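PDB 1ZU4: ftsY from Mycoplasma mycoides, which belongs to the signal recognition particle receptors and is modelled as its NG domain, a helical bundle packed against a P-loop alpha/beta domain. Local coordinates for residues A[26-32]-A[66-71]; A[45-49]-A[269-275]; A[126-130]-A[159-164]. All blocks are in the same frame, centred on the assembly; numbering follows the deposited sequence.

Overall arrangement
From the N terminus, helix 12-27 runs out to the far end of the helical bundle, where contact 1 joins its last turn and the following loop to the loop before helix 71-87 and the start of that helix, closing a mostly helical excursion. Segment 45-49 lies within that excursion, yet its partner, 269-275, comes far later, so contacts 1 and 2 cross along the chain. Contact 2 ties the bundle to the P-loop domain. The long span between its segments contains contact 3, which sets helix 118-131 against the loop leading into edge strand 164-167. Contacts 1 and 3 lie on opposite sides of the chain's centre, their centres about 51 Å apart.

Contact 1 (A[26-32]-A[66-71]); sequences SKKYKQA and KRDTSF
The carbonyl oxygen of Arg67 takes the backbone N-H of Ala32, with 2.9 Å from N to O and an angle of 155° at the hydrogen; the donor is tilted a little from the carbonyl plane. In return, the CA of Arg67 points its hydrogen at Ala32 O, so the two backbones are joined by one true hydrogen bond and one weaker C-H...O contact. Arg67 lies in the type I turn Lys66 to Thr69, which the bond from Thr69 N to Lys66 O closes. Threonine's short side chain lets OG1 reach back to Lys66 N, 2.9 Å away, and accept its hydrogen.

Aromatic packing fills the other half. With CG swung anti to the backbone N (chi1 179°), the Tyr29 ring reaches across to Phe71, whose CD1 lies over one face of the tyrosine ring, 3.5 Å from Tyr29 CG. The planes meet obliquely, at 51°. Phe71 also receives Ser26, whose CA lies over one face of the phenylalanine ring while Ser26 CB closes to 3.2 Å from Phe71 CE2, a tight fit suited to a small residue. The Ser26 hydroxyl turns back to Lys23 O in its own helix. Phe36 adds an edge-to-face partner for Tyr29. The tyrosine OH is placed 2.7 Å from Thr69 O, near the ring plane, but its position is less sure.

On the exposed side, Gln31 and Arg67 run in the same direction, the donors NE2 and NH1 alongside without bonding to each other. The Arg67 charge instead faces Asp68 OD1 in a long pairing, 4.0 Å from NH1 and well out of the guanidinium plane. With rings at one end and backbone bonding at the other, cohesion rests on a main-chain bond and ring packing; no salt bridge crosses the contact.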
loop_
_atom_site.group_PDB
_atom_site.type_symbol
_atom_site.label_atom_id
_atom_site.label_comp_id
_atom_site.label_asym_id
_atom_site.label_seq_id
_atom_site.Cartn_x
_atom_site.Cartn_y
_atom_site.Cartn_z
ATOM N N SER A 26 23.272 6.357 20.233
ATOM C CA SER A 26 23.842 5.516 21.312
ATOM C C SER A 26 25.192 5.979 21.897
ATOM O O SER A 26 25.481 5.710 23.070
ATOM C CB SER A 26 23.990 4.068 20.837
ATOM O OG SER A 26 25.080 3.969 19.934
ATOM N N LYS A 27 26.017 6.640 21.082
ATOM C CA LYS A 27 27.419 6.914 21.443
ATOM C C LYS A 27 27.552 8.015 22.488
ATOM O O LYS A 27 28.400 7.923 23.384
ATOM C CB LYS A 27 28.277 7.210 20.197
ATOM C CG LYS A 27 28.431 5.994 19.259
ATOM C CD LYS A 27 29.404 6.295 18.095
ATOM C CE LYS A 27 29.636 5.029 17.259
ATOM N NZ LYS A 27 31.045 4.991 16.648
ATOM N N LYS A 28 26.707 9.035 22.394
ATOM C CA LYS A 28 26.639 10.047 23.446
ATOM C C LYS A 28 25.486 9.781 24.445
ATOM O O LYS A 28 25.091 10.681 25.214
ATOM C CB LYS A 28 26.580 11.458 22.839
ATOM C CG LYS A 28 27.960 11.979 22.343
ATOM C CD LYS A 28 27.863 12.791 21.021
ATOM C CE LYS A 28 27.408 14.259 21.213
ATOM N NZ LYS A 28 28.427 15.131 21.897
ATOM N N TYR A 29 24.971 8.548 24.468
ATOM C CA TYR A 29 23.871 8.213 25.386
ATOM C C TYR A 29 24.369 7.970 26.803
ATOM O O TYR A 29 25.233 7.113 27.054
ATOM C CB TYR A 29 23.028 7.027 24.911
ATOM C CG TYR A 29 21.884 6.647 25.868
ATOM C CD1 TYR A 29 20.681 7.350 25.877
ATOM C CD2 TYR A 29 22.028 5.591 26.779
ATOM C CE1 TYR A 29 19.647 7.004 26.758
ATOM C CE2 TYR A 29 21.008 5.231 27.654
ATOM C CZ TYR A 29 19.819 5.941 27.638
ATOM O OH TYR A 29 18.809 5.570 28.506
ATOM N N LYS A 30 23.770 8.725 27.723
ATOM C CA LYS A 30 24.068 8.672 29.143
ATOM C C LYS A 30 22.791 8.267 29.868
ATOM O O LYS A 30 22.678 7.115 30.283
ATOM C CB LYS A 30 24.585 10.031 29.608
ATOM C CG LYS A 30 25.962 10.340 29.029
ATOM C CD LYS A 30 26.362 11.779 29.241
ATOM C CE LYS A 30 27.519 12.132 28.330
ATOM N NZ LYS A 30 27.019 12.631 27.005
ATOM N N GLN A 31 21.812 9.180 29.948
ATOM C CA GLN A 31 20.489 8.909 30.590
ATOM C C GLN A 31 19.312 9.264 29.671
ATOM O O GLN A 31 19.461 10.113 28.827
ATOM C CB GLN A 31 20.373 9.694 31.912
ATOM C CG GLN A 31 21.119 9.007 33.035
ATOM C CD GLN A 31 20.803 9.520 34.418
ATOM O OE1 GLN A 31 20.420 10.678 34.606
ATOM N NE2 GLN A 31 21.005 8.657 35.418
ATOM N N ALA A 32 18.158 8.598 29.847
ATOM C CA ALA A 32 16.916 8.884 29.113
ATOM C C ALA A 32 16.231 10.119 29.704
ATOM O O ALA A 32 15.163 10.034 30.275
ATOM C CB ALA A 32 15.959 7.668 29.173
ATOM N N LYS A 66 12.639 4.788 31.866
ATOM C CA LYS A 66 13.097 5.629 32.948
ATOM C C LYS A 66 14.433 6.244 32.534
ATOM O O LYS A 66 15.052 5.789 31.571
ATOM C CB LYS A 66 13.248 4.824 34.244
ATOM C CG LYS A 66 11.986 4.208 34.749
ATOM C CD LYS A 66 10.884 5.244 34.942
ATOM C CE LYS A 66 9.725 4.639 35.710
ATOM N NZ LYS A 66 8.778 5.667 36.164
ATOM N N ARG A 67 14.876 7.271 33.245
ATOM C CA ARG A 67 16.178 7.907 32.952
ATOM C C ARG A 67 17.349 6.906 33.002
ATOM O O ARG A 67 18.331 7.084 32.295
ATOM C CB ARG A 67 16.449 9.047 33.940
ATOM C CG ARG A 67 16.639 8.513 35.351
ATOM C CD ARG A 67 16.931 9.561 36.425
ATOM N NE ARG A 67 16.627 8.993 37.744
ATOM C CZ ARG A 67 17.300 7.987 38.321
ATOM N NH1 ARG A 67 18.357 7.421 37.723
ATOM N NH2 ARG A 67 16.920 7.550 39.516
ATOM N N ASP A 68 17.234 5.889 33.869
ATOM C CA ASP A 68 18.242 4.828 34.046
ATOM C C ASP A 68 18.105 3.626 33.115
ATOM O O ASP A 68 18.883 2.663 33.213
ATOM C CB ASP A 68 18.164 4.291 35.474
ATOM C CG ASP A 68 16.748 3.785 35.845
ATOM O OD1 ASP A 68 15.925 4.601 36.355
ATOM O OD2 ASP A 68 16.469 2.563 35.651
ATOM N N THR A 69 17.112 3.642 32.228
ATOM C CA THR A 69 16.952 2.561 31.265
ATOM C C THR A 69 18.284 2.410 30.446
ATOM O O THR A 69 18.932 3.402 30.073
ATOM C CB THR A 69 15.627 2.748 30.413
ATOM O OG1 THR A 69 14.477 2.664 31.291
ATOM C CG2 THR A 69 15.463 1.689 29.354
ATOM N N SER A 70 18.718 1.165 30.257
ATOM C CA SER A 70 19.882 0.866 29.426
ATOM C C SER A 70 19.513 1.250 28.016
ATOM O O SER A 70 18.340 1.190 27.677
ATOM C CB SER A 70 20.158 -0.629 29.445
ATOM O OG SER A 70 19.008 -1.339 29.002
ATOM N N PHE A 71 20.490 1.597 27.177
ATOM C CA PHE A 71 20.167 1.919 25.782
ATOM C C PHE A 71 19.510 0.774 25.005
ATOM O O PHE A 71 18.785 1.000 24.042
ATOM C CB PHE A 71 21.365 2.490 25.026
ATOM C CG PHE A 71 20.985 3.161 23.740
ATOM C CD1 PHE A 71 20.279 4.374 23.744
ATOM C CD2 PHE A 71 21.297 2.581 22.525
ATOM C CE1 PHE A 71 19.925 4.992 22.563
ATOM C CE2 PHE A 71 20.907 3.202 21.359
ATOM C CZ PHE A 71 20.246 4.402 21.383
#

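Contact 2 (A[45-49]-A[269-275]); sequences IQTDM and KGGIGLA
The interface between the helical bundle (N domain) and the P-loop domain (G domain) of this SRP-type fold is formed here by Thr47 to Met49, at the end of helix 34-46, meeting Lys269 to Ala275. By sequence the first segment probably corresponds to the ALLEADV motif of the family, and the Lys-Gly-Gly turn to the end of its DARGG motif. Thr47 O accepts the N-H of Gly271 at 2.8 Å, rather bent at 136°. Glycine suits position 271 because its CA comes within 4.0 Å of the CA of Met49, and a side chain would point straight into Thr47 and the N of Met49. Gly271 O in turn lies 3.5 Å from Met49 CA in a C-H...O contact.

The positive phi of Asp48 (59°) marks the break after helix 34-46, before helix 51-64; its carbonyl is taken by Gln241 NE2. Thr47 folds its hydroxyl back to Leu44 O, and OG1 also takes a weak bond from Met49 N; CB and OG1 lie against Gly271 CA. The Lys269 chain slants across the Asp48 carboxylate, with CG 3.7 Å from OD2; Lys269 NZ stays 4.0 Å from the same oxygen, too far for a salt bridge, although the opposite charges may still attract.

Deeper in, Leu82 of helix 71-87 touches both Met49 and Leu274. These two lie side by side, pointing the same way: the methionine's bend at chi3 (66°) carries its terminal methyl CE to 3.6 Å from Leu274 CD1.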
loop_
_atom_site.group_PDB
_atom_site.type_symbol
_atom_site.label_atom_id
_atom_site.label_comp_id
_atom_site.label_asym_id
_atom_site.label_seq_id
_atom_site.Cartn_x
_atom_site.Cartn_y
_atom_site.Cartn_z
ATOM N N ILE A 45 12.313 12.545 13.348
ATOM C CA ILE A 45 11.940 13.496 12.295
ATOM C C ILE A 45 12.553 13.053 10.952
ATOM O O ILE A 45 11.902 13.094 9.908
ATOM C CB ILE A 45 12.330 14.978 12.649
ATOM C CG1 ILE A 45 11.429 15.493 13.778
ATOM C CG2 ILE A 45 12.191 15.872 11.374
ATOM C CD1 ILE A 45 11.926 16.693 14.568
ATOM N N GLN A 46 13.786 12.575 10.991
ATOM C CA GLN A 46 14.483 12.244 9.750
ATOM C C GLN A 46 13.952 11.019 9.013
ATOM O O GLN A 46 14.299 10.805 7.855
ATOM C CB GLN A 46 15.981 12.108 9.999
ATOM C CG GLN A 46 16.665 13.481 10.256
ATOM C CD GLN A 46 18.063 13.312 10.782
ATOM O OE1 GLN A 46 18.259 13.125 11.988
ATOM N NE2 GLN A 46 19.060 13.376 9.885
ATOM N N THR A 47 13.149 10.198 9.688
ATOM C CA THR A 47 12.442 9.058 9.065
ATOM C C THR A 47 11.320 9.506 8.127
ATOM O O THR A 47 10.759 8.687 7.355
ATOM C CB THR A 47 11.825 8.113 10.137
ATOM O OG1 THR A 47 10.617 8.682 10.659
ATOM C CG2 THR A 47 12.799 7.840 11.266
ATOM N N ASP A 48 11.023 10.819 8.191
ATOM C CA ASP A 48 9.881 11.494 7.573
ATOM C C ASP A 48 8.505 10.984 7.994
ATOM O O ASP A 48 7.586 11.006 7.191
ATOM C CB ASP A 48 9.985 11.518 6.043
ATOM C CG ASP A 48 11.164 12.361 5.535
ATOM O OD1 ASP A 48 11.738 13.196 6.270
ATOM O OD2 ASP A 48 11.543 12.172 4.381
ATOM N N MET A 49 8.344 10.562 9.239
ATOM C CA MET A 49 7.027 10.113 9.710
ATOM C C MET A 49 6.038 11.293 9.911
ATOM O O MET A 49 4.842 11.090 9.953
ATOM C CB MET A 49 7.129 9.290 10.977
ATOM C CG MET A 49 7.821 10.044 12.174
ATOM S SD MET A 49 7.683 9.076 13.655
ATOM C CE MET A 49 8.671 7.636 13.320
ATOM N N LYS A 269 13.630 6.268 3.595
ATOM C CA LYS A 269 12.989 6.853 4.774
ATOM C C LYS A 269 11.786 6.071 5.253
ATOM O O LYS A 269 10.663 6.244 4.730
ATOM C CB LYS A 269 12.572 8.310 4.496
ATOM C CG LYS A 269 13.753 9.199 4.027
ATOM C CD LYS A 269 15.025 8.979 4.874
ATOM C CE LYS A 269 16.109 9.981 4.487
ATOM N NZ LYS A 269 15.503 11.336 4.447
ATOM N N GLY A 270 11.995 5.255 6.284
ATOM C CA GLY A 270 10.960 4.312 6.722
ATOM C C GLY A 270 9.815 4.845 7.563
ATOM O O GLY A 270 8.997 4.080 8.055
ATOM N N GLY A 271 9.738 6.157 7.760
ATOM C CA GLY A 271 8.612 6.690 8.509
ATOM C C GLY A 271 7.344 6.758 7.664
ATOM O O GLY A 271 6.246 7.069 8.171
ATOM N N ILE A 272 7.470 6.487 6.373
ATOM C CA ILE A 272 6.314 6.697 5.480
ATOM C C ILE A 272 5.063 5.858 5.847
ATOM O O ILE A 272 3.938 6.282 5.624
ATOM C CB ILE A 272 6.696 6.490 4.000
ATOM C CG1 ILE A 272 5.556 7.040 3.106
ATOM C CG2 ILE A 272 7.064 5.007 3.760
ATOM C CD1 ILE A 272 5.738 6.943 1.664
ATOM N N GLY A 273 5.246 4.672 6.421
ATOM C CA GLY A 273 4.079 3.889 6.802
ATOM C C GLY A 273 3.241 4.643 7.818
ATOM O O GLY A 273 2.013 4.563 7.793
ATOM N N LEU A 274 3.939 5.339 8.732
ATOM C CA LEU A 274 3.317 6.100 9.789
ATOM C C LEU A 274 2.754 7.404 9.283
ATOM O O LEU A 274 1.754 7.861 9.780
ATOM C CB LEU A 274 4.308 6.364 10.920
ATOM C CG LEU A 274 4.773 5.146 11.722
ATOM C CD1 LEU A 274 5.793 5.594 12.793
ATOM C CD2 LEU A 274 3.576 4.591 12.372
ATOM N N ALA A 275 3.442 8.029 8.344
ATOM C CA ALA A 275 2.948 9.226 7.694
ATOM C C ALA A 275 1.607 8.896 7.031
ATOM O O ALA A 275 0.685 9.687 7.112
ATOM C CB ALA A 275 3.992 9.764 6.639
#

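Contact 3 (A[126-130]-A[159-164]); sequences ANYYA and RLNNKV
Ala130 and Val164 meet methyl to methyl, Ala130 CB standing 3.6 Å from Val164 CG2. The valine holds CG1 anti to its own N (chi1 -178°), and this spreads its two branches along the helix: CG2 faces Ala130, while CG1 reaches Ala126 CB at 3.7 Å. Alanines suit this helix face, since short side chains let the loop come close. Asn161 lays its CB against Ala130 CB, also at 3.6 Å, and Leu160 sends CD2 to Asn127 CB, 3.8 Å away.

Lys163 adds a polar link. Its chain runs extended at first, then bends at chi3 (-103°) and again at chi4, curling NZ back to Ala130 O at 2.6 Å. The ammonium sits above the carbonyl plane, 39° out of it, and so misses the lone pairs. A carbonyl near the C-terminal end of a helix, where the helix dipole is negative, would probably be stabilised by the ammonium.

Lys163 also pairs through its backbone with Val136, while Ala126 and Val164 both touch Ile138. Helix 118-131 lies against parallel strands 136-140 and 194-198, while Val164 begins the edge strand 164-167, as is characteristic of the P-loop NTPase alpha/beta fold.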
loop_
_atom_site.group_PDB
_atom_site.type_symbol
_atom_site.label_atom_id
_atom_site.label_comp_id
_atom_site.label_asym_id
_atom_site.label_seq_id
_atom_site.Cartn_x
_atom_site.Cartn_y
_atom_site.Cartn_z
ATOM N N ALA A 126 -2.988 -10.078 -9.172
ATOM C CA ALA A 126 -3.563 -11.228 -9.876
ATOM C C ALA A 126 -2.721 -12.510 -9.628
ATOM O O ALA A 126 -3.275 -13.573 -9.300
ATOM C CB ALA A 126 -3.678 -10.936 -11.414
ATOM N N ASN A 127 -1.414 -12.387 -9.824
ATOM C CA ASN A 127 -0.448 -13.463 -9.545
ATOM C C ASN A 127 -0.495 -13.984 -8.096
ATOM O O ASN A 127 -0.369 -15.183 -7.881
ATOM C CB ASN A 127 1.007 -13.026 -9.853
ATOM C CG ASN A 127 1.980 -14.220 -9.881
ATOM O OD1 ASN A 127 2.894 -14.338 -9.043
ATOM N ND2 ASN A 127 1.748 -15.125 -10.815
ATOM N N TYR A 128 -0.670 -13.075 -7.134
ATOM C CA TYR A 128 -0.746 -13.400 -5.715
ATOM C C TYR A 128 -1.918 -14.331 -5.438
ATOM O O TYR A 128 -1.777 -15.335 -4.690
ATOM C CB TYR A 128 -0.872 -12.107 -4.878
ATOM C CG TYR A 128 -1.005 -12.295 -3.378
ATOM C CD1 TYR A 128 0.107 -12.258 -2.529
ATOM C CD2 TYR A 128 -2.269 -12.444 -2.793
ATOM C CE1 TYR A 128 -0.065 -12.409 -1.116
ATOM C CE2 TYR A 128 -2.434 -12.600 -1.439
ATOM C CZ TYR A 128 -1.361 -12.597 -0.602
ATOM O OH TYR A 128 -1.626 -12.733 0.764
ATOM N N TYR A 129 -3.091 -14.015 -6.011
ATOM C CA TYR A 129 -4.258 -14.877 -5.800
ATOM C C TYR A 129 -4.204 -16.133 -6.668
ATOM O O TYR A 129 -4.627 -17.224 -6.230
ATOM C CB TYR A 129 -5.571 -14.084 -5.981
ATOM C CG TYR A 129 -5.753 -13.184 -4.808
ATOM C CD1 TYR A 129 -5.419 -11.828 -4.886
ATOM C CD2 TYR A 129 -6.171 -13.694 -3.595
ATOM C CE1 TYR A 129 -5.524 -10.985 -3.790
ATOM C CE2 TYR A 129 -6.273 -12.862 -2.451
ATOM C CZ TYR A 129 -5.946 -11.503 -2.572
ATOM O OH TYR A 129 -6.017 -10.664 -1.476
ATOM N N ALA A 130 -3.668 -16.000 -7.874
ATOM C CA ALA A 130 -3.574 -17.142 -8.806
ATOM C C ALA A 130 -2.708 -18.244 -8.212
ATOM O O ALA A 130 -3.078 -19.427 -8.277
ATOM C CB ALA A 130 -3.055 -16.710 -10.194
ATOM N N ARG A 159 4.654 -13.490 -17.734
ATOM C CA ARG A 159 4.961 -13.592 -16.293
ATOM C C ARG A 159 3.856 -14.111 -15.376
ATOM O O ARG A 159 4.135 -14.545 -14.269
ATOM C CB ARG A 159 5.495 -12.249 -15.756
ATOM C CG ARG A 159 6.890 -11.906 -16.256
ATOM C CD ARG A 159 7.145 -10.408 -16.228
ATOM N NE ARG A 159 8.031 -10.050 -15.123
ATOM C CZ ARG A 159 8.619 -8.866 -14.974
ATOM N NH1 ARG A 159 8.419 -7.879 -15.861
ATOM N NH2 ARG A 159 9.409 -8.672 -13.922
ATOM N N LEU A 160 2.608 -14.069 -15.823
ATOM C CA LEU A 160 1.493 -14.402 -14.943
ATOM C C LEU A 160 1.083 -15.865 -15.026
ATOM O O LEU A 160 1.124 -16.476 -16.081
ATOM C CB LEU A 160 0.279 -13.514 -15.234
ATOM C CG LEU A 160 0.295 -12.017 -14.882
ATOM C CD1 LEU A 160 -1.017 -11.375 -15.268
ATOM C CD2 LEU A 160 0.530 -11.813 -13.409
ATOM N N ASN A 161 0.681 -16.405 -13.884
ATOM C CA ASN A 161 0.059 -17.718 -13.785
ATOM C C ASN A 161 -1.068 -17.966 -14.820
ATOM O O ASN A 161 -1.759 -17.039 -15.237
ATOM C CB ASN A 161 -0.481 -17.830 -12.368
ATOM C CG ASN A 161 -0.727 -19.242 -11.952
ATOM O OD1 ASN A 161 0.185 -19.922 -11.444
ATOM N ND2 ASN A 161 -1.965 -19.713 -12.154
ATOM N N ASN A 162 -1.246 -19.216 -15.239
ATOM C CA ASN A 162 -2.250 -19.551 -16.276
ATOM C C ASN A 162 -3.715 -19.299 -15.845
ATOM O O ASN A 162 -4.626 -19.273 -16.692
ATOM C CB ASN A 162 -2.072 -21.004 -16.777
ATOM C CG ASN A 162 -0.742 -21.223 -17.538
ATOM O OD1 ASN A 162 -0.293 -20.361 -18.314
ATOM N ND2 ASN A 162 -0.123 -22.394 -17.327
ATOM N N LYS A 163 -3.920 -19.110 -14.535
ATOM C CA LYS A 163 -5.260 -18.883 -13.944
ATOM C C LYS A 163 -5.680 -17.417 -13.924
ATOM O O LYS A 163 -6.669 -17.069 -13.276
ATOM C CB LYS A 163 -5.353 -19.456 -12.531
ATOM C CG LYS A 163 -5.500 -20.979 -12.498
ATOM C CD LYS A 163 -5.836 -21.476 -11.095
ATOM C CE LYS A 163 -4.632 -22.071 -10.397
ATOM N NZ LYS A 163 -3.560 -21.053 -10.208
ATOM N N VAL A 164 -4.911 -16.580 -14.623
ATOM C CA VAL A 164 -5.228 -15.162 -14.795
ATOM C C VAL A 164 -5.548 -14.862 -16.256
ATOM O O VAL A 164 -4.697 -15.060 -17.143
ATOM C CB VAL A 164 -4.093 -14.206 -14.376
ATOM C CG1 VAL A 164 -4.557 -12.742 -14.553
ATOM C CG2 VAL A 164 -3.592 -14.475 -12.943
#